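PDB 3DDM: putative mandelate racemase/muconate lactonizing enzyme from Bordetella bronchiseptica, which is a putative enolase-superfamily protein that pairs an N-terminal capping domain with a TIM-barrel-like C-terminal domain. Local coordinates for residues Q217-L222 with A249-L254. The protein carries 1 engineered substitution. Sequence-based numbering, arbitrary orientation.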
ATOM      1  N   GLN A 217      -8.776   8.901  28.920  1.00 53.15           N
ATOM      2  CA  GLN A 217      -8.695  10.188  29.596  1.00 53.53           C
ATOM      3  C   GLN A 217      -9.481  11.271  28.859  1.00 52.96           C
ATOM      4  O   GLN A 217     -10.321  11.943  29.454  1.00 53.19           O
ATOM      5  CB  GLN A 217      -7.236  10.612  29.712  1.00 55.14           C
ATOM      6  CG  GLN A 217      -7.034  11.951  30.358  1.00 60.92           C
ATOM      7  CD  GLN A 217      -5.669  12.529  30.039  1.00 65.83           C
ATOM      8  OE1 GLN A 217      -4.635  11.960  30.406  1.00 66.26           O
ATOM      9  NE2 GLN A 217      -5.660  13.663  29.338  1.00 68.10           N
ATOM     10  N   MET A 218      -9.211  11.440  27.564  1.00 51.64           N
ATOM     11  CA  MET A 218      -9.904  12.459  26.779  1.00 48.57           C
ATOM     12  C   MET A 218     -11.393  12.174  26.594  1.00 48.55           C
ATOM     13  O   MET A 218     -12.217  13.079  26.714  1.00 47.68           O
ATOM     14  CB  MET A 218      -9.243  12.627  25.412  1.00 45.36           C
ATOM     15  CG  MET A 218      -7.916  13.359  25.438  1.00 42.25           C
ATOM     16  SD  MET A 218      -8.000  15.038  26.099  1.00 40.53           S
ATOM     17  CE  MET A 218      -8.994  15.853  24.834  1.00 39.81           C
ATOM     18  N   ALA A 219     -11.747  10.925  26.305  1.00 48.20           N
ATOM     19  CA  ALA A 219     -13.153  10.584  26.114  1.00 48.98           C
ATOM     20  C   ALA A 219     -13.953  10.988  27.347  1.00 50.73           C
ATOM     21  O   ALA A 219     -15.141  11.285  27.262  1.00 51.25           O
ATOM     22  CB  ALA A 219     -13.301   9.103  25.855  1.00 48.30           C
ATOM     23  N   GLN A 220     -13.282  11.001  28.495  1.00 53.23           N
ATOM     24  CA  GLN A 220     -13.901  11.370  29.767  1.00 54.33           C
ATOM     25  C   GLN A 220     -14.082  12.888  29.854  1.00 53.85           C
ATOM     26  O   GLN A 220     -15.172  13.379  30.155  1.00 53.34           O
ATOM     27  CB  GLN A 220     -13.017  10.905  30.928  1.00 57.71           C
ATOM     28  CG  GLN A 220     -13.723  10.071  31.986  1.00 62.34           C
ATOM     29  CD  GLN A 220     -13.961   8.636  31.548  1.00 65.51           C
ATOM     30  OE1 GLN A 220     -13.015   7.885  31.280  1.00 66.52           O
ATOM     31  NE2 GLN A 220     -15.229   8.244  31.480  1.00 66.81           N
ATOM     32  N   ARG A 221     -12.998  13.615  29.592  1.00 52.30           N
ATOM     33  CA  ARG A 221     -12.987  15.072  29.624  1.00 51.43           C
ATOM     34  C   ARG A 221     -13.892  15.698  28.556  1.00 51.92           C
ATOM     35  O   ARG A 221     -14.300  16.850  28.688  1.00 52.11           O
ATOM     36  CB  ARG A 221     -11.553  15.578  29.450  1.00 51.97           C
ATOM     37  CG  ARG A 221     -10.610  15.086  30.540  1.00 53.65           C
ATOM     38  CD  ARG A 221      -9.143  15.339  30.212  1.00 55.01           C
ATOM     39  NE  ARG A 221      -8.800  16.758  30.183  1.00 55.96           N
ATOM     40  CZ  ARG A 221      -7.573  17.214  29.948  1.00 57.32           C
ATOM     41  NH1 ARG A 221      -6.584  16.357  29.725  1.00 57.36           N
ATOM     42  NH2 ARG A 221      -7.331  18.521  29.938  1.00 56.73           N
ATOM     43  N   LEU A 222     -14.200  14.949  27.502  1.00 51.31           N
ATOM     44  CA  LEU A 222     -15.067  15.458  26.444  1.00 51.54           C
ATOM     45  C   LEU A 222     -16.533  15.242  26.799  1.00 52.62           C
ATOM     46  O   LEU A 222     -17.404  15.958  26.312  1.00 54.32           O
ATOM     47  CB  LEU A 222     -14.772  14.766  25.107  1.00 50.11           C
ATOM     48  CG  LEU A 222     -13.463  15.099  24.384  1.00 49.74           C
ATOM     49  CD1 LEU A 222     -13.346  14.226  23.153  1.00 49.24           C
ATOM     50  CD2 LEU A 222     -13.427  16.566  24.001  1.00 47.94           C
ATOM     51  N   ALA A 249     -15.337   2.568  28.528  1.00 49.68           N
ATOM     52  CA  ALA A 249     -14.956   3.727  29.318  1.00 49.64           C
ATOM     53  C   ALA A 249     -15.459   5.047  28.746  1.00 49.97           C
ATOM     54  O   ALA A 249     -15.570   6.034  29.472  1.00 51.83           O
ATOM     55  CB  ALA A 249     -13.436   3.779  29.459  1.00 49.99           C
ATOM     56  N   ALA A 250     -15.762   5.077  27.454  1.00 48.90           N
ATOM     57  CA  ALA A 250     -16.221   6.313  26.838  1.00 48.63           C
ATOM     58  C   ALA A 250     -17.688   6.615  27.117  1.00 49.33           C
ATOM     59  O   ALA A 250     -18.541   5.728  27.086  1.00 50.00           O
ATOM     60  CB  ALA A 250     -15.969   6.274  25.346  1.00 48.70           C
ATOM     61  N   PRO A 251     -17.999   7.887  27.401  1.00 49.47           N
ATOM     62  CA  PRO A 251     -19.359   8.347  27.690  1.00 47.94           C
ATOM     63  C   PRO A 251     -20.157   8.413  26.398  1.00 48.44           C
ATOM     64  O   PRO A 251     -21.381   8.291  26.405  1.00 50.87           O
ATOM     65  CB  PRO A 251     -19.152   9.744  28.267  1.00 48.09           C
ATOM     66  CG  PRO A 251     -17.670   9.815  28.588  1.00 50.65           C
ATOM     67  CD  PRO A 251     -17.037   8.993  27.519  1.00 49.71           C
ATOM     68  N   MET A 252     -19.451   8.626  25.290  1.00 45.82           N
ATOM     69  CA  MET A 252     -20.091   8.718  23.987  1.00 42.46           C
ATOM     70  C   MET A 252     -19.712   7.525  23.131  1.00 41.76           C
ATOM     71  O   MET A 252     -18.751   6.814  23.428  1.00 41.49           O
ATOM     72  CB  MET A 252     -19.663  10.008  23.272  1.00 41.35           C
ATOM     73  CG  MET A 252     -18.249   9.991  22.657  1.00 38.75           C
ATOM     74  SD  MET A 252     -16.880   9.856  23.828  1.00 33.87           S
ATOM     75  CE  MET A 252     -16.876  11.493  24.521  1.00 31.62           C
ATOM     76  N   PRO A 253     -20.482   7.273  22.060  1.00 41.08           N
ATOM     77  CA  PRO A 253     -20.133   6.135  21.209  1.00 40.19           C
ATOM     78  C   PRO A 253     -18.902   6.423  20.330  1.00 39.50           C
ATOM     79  O   PRO A 253     -18.541   7.576  20.074  1.00 39.00           O
ATOM     80  CB  PRO A 253     -21.420   5.891  20.404  1.00 39.86           C
ATOM     81  CG  PRO A 253     -22.057   7.238  20.342  1.00 37.76           C
ATOM     82  CD  PRO A 253     -21.831   7.781  21.736  1.00 39.87           C
ATOM     83  N   LEU A 254     -18.264   5.349  19.889  1.00 37.95           N
ATOM     84  CA  LEU A 254     -17.078   5.414  19.069  1.00 37.08           C
ATOM     85  C   LEU A 254     -17.448   5.246  17.593  1.00 38.07           C
ATOM     86  O   LEU A 254     -18.412   4.552  17.257  1.00 38.61           O
ATOM     87  CB  LEU A 254     -16.111   4.306  19.517  1.00 37.12           C
ATOM     88  CG  LEU A 254     -15.009   4.659  20.529  1.00 37.51           C
ATOM     89  CD1 LEU A 254     -15.508   5.606  21.595  1.00 36.49           C
ATOM     90  CD2 LEU A 254     -14.490   3.391  21.143  1.00 36.80           C
TER
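Gln220 reaches from helix 212-222 to the last turn of helix 240-249, where its side-chain NE2 donates a hydrogen bond of 3.0 Å to Ala249 O. The donor sits nearly in line with the carbonyl, at a C=O...N angle of 167°. The hydrogen bond is bent, with an N-H...O angle of 142°, and the acceptor lies somewhat out of the amide plane. The CB of Gln220 points away from the loop, but an off-staggered chi1 and a bend at chi2 (77°) together carry the amide back across to it. The side chains of Gln220 and Pro251 cross at about a right angle.

Away from this bond the contact is apolar. Ala219 CB points into the loop and meets Ala250 CB at 3.9 Å. The same methyl also packs against Pro251 CD, at the exposed rim, and Met252 SD. Met252 is bent at both chi2 and chi3, and its CE lies 3.9 Å from Leu222 CB. Pro251 CD and Met252 CE both lie beside Ala219 O.

Leu230 of strand 229-231 touches both Ala219 and Met252, so the inner side of the contact rests on the barrel wall. Leu222 also packs on Ala189 of helix 182-196. The contact thus joins one outer helix of the barrel to the loop leading from the next helix into strand 254-256. Ala249 ends helix 240-249, where carbonyls usually lack a next-turn N-H partner, and the Gln220 amide probably supplies that donor.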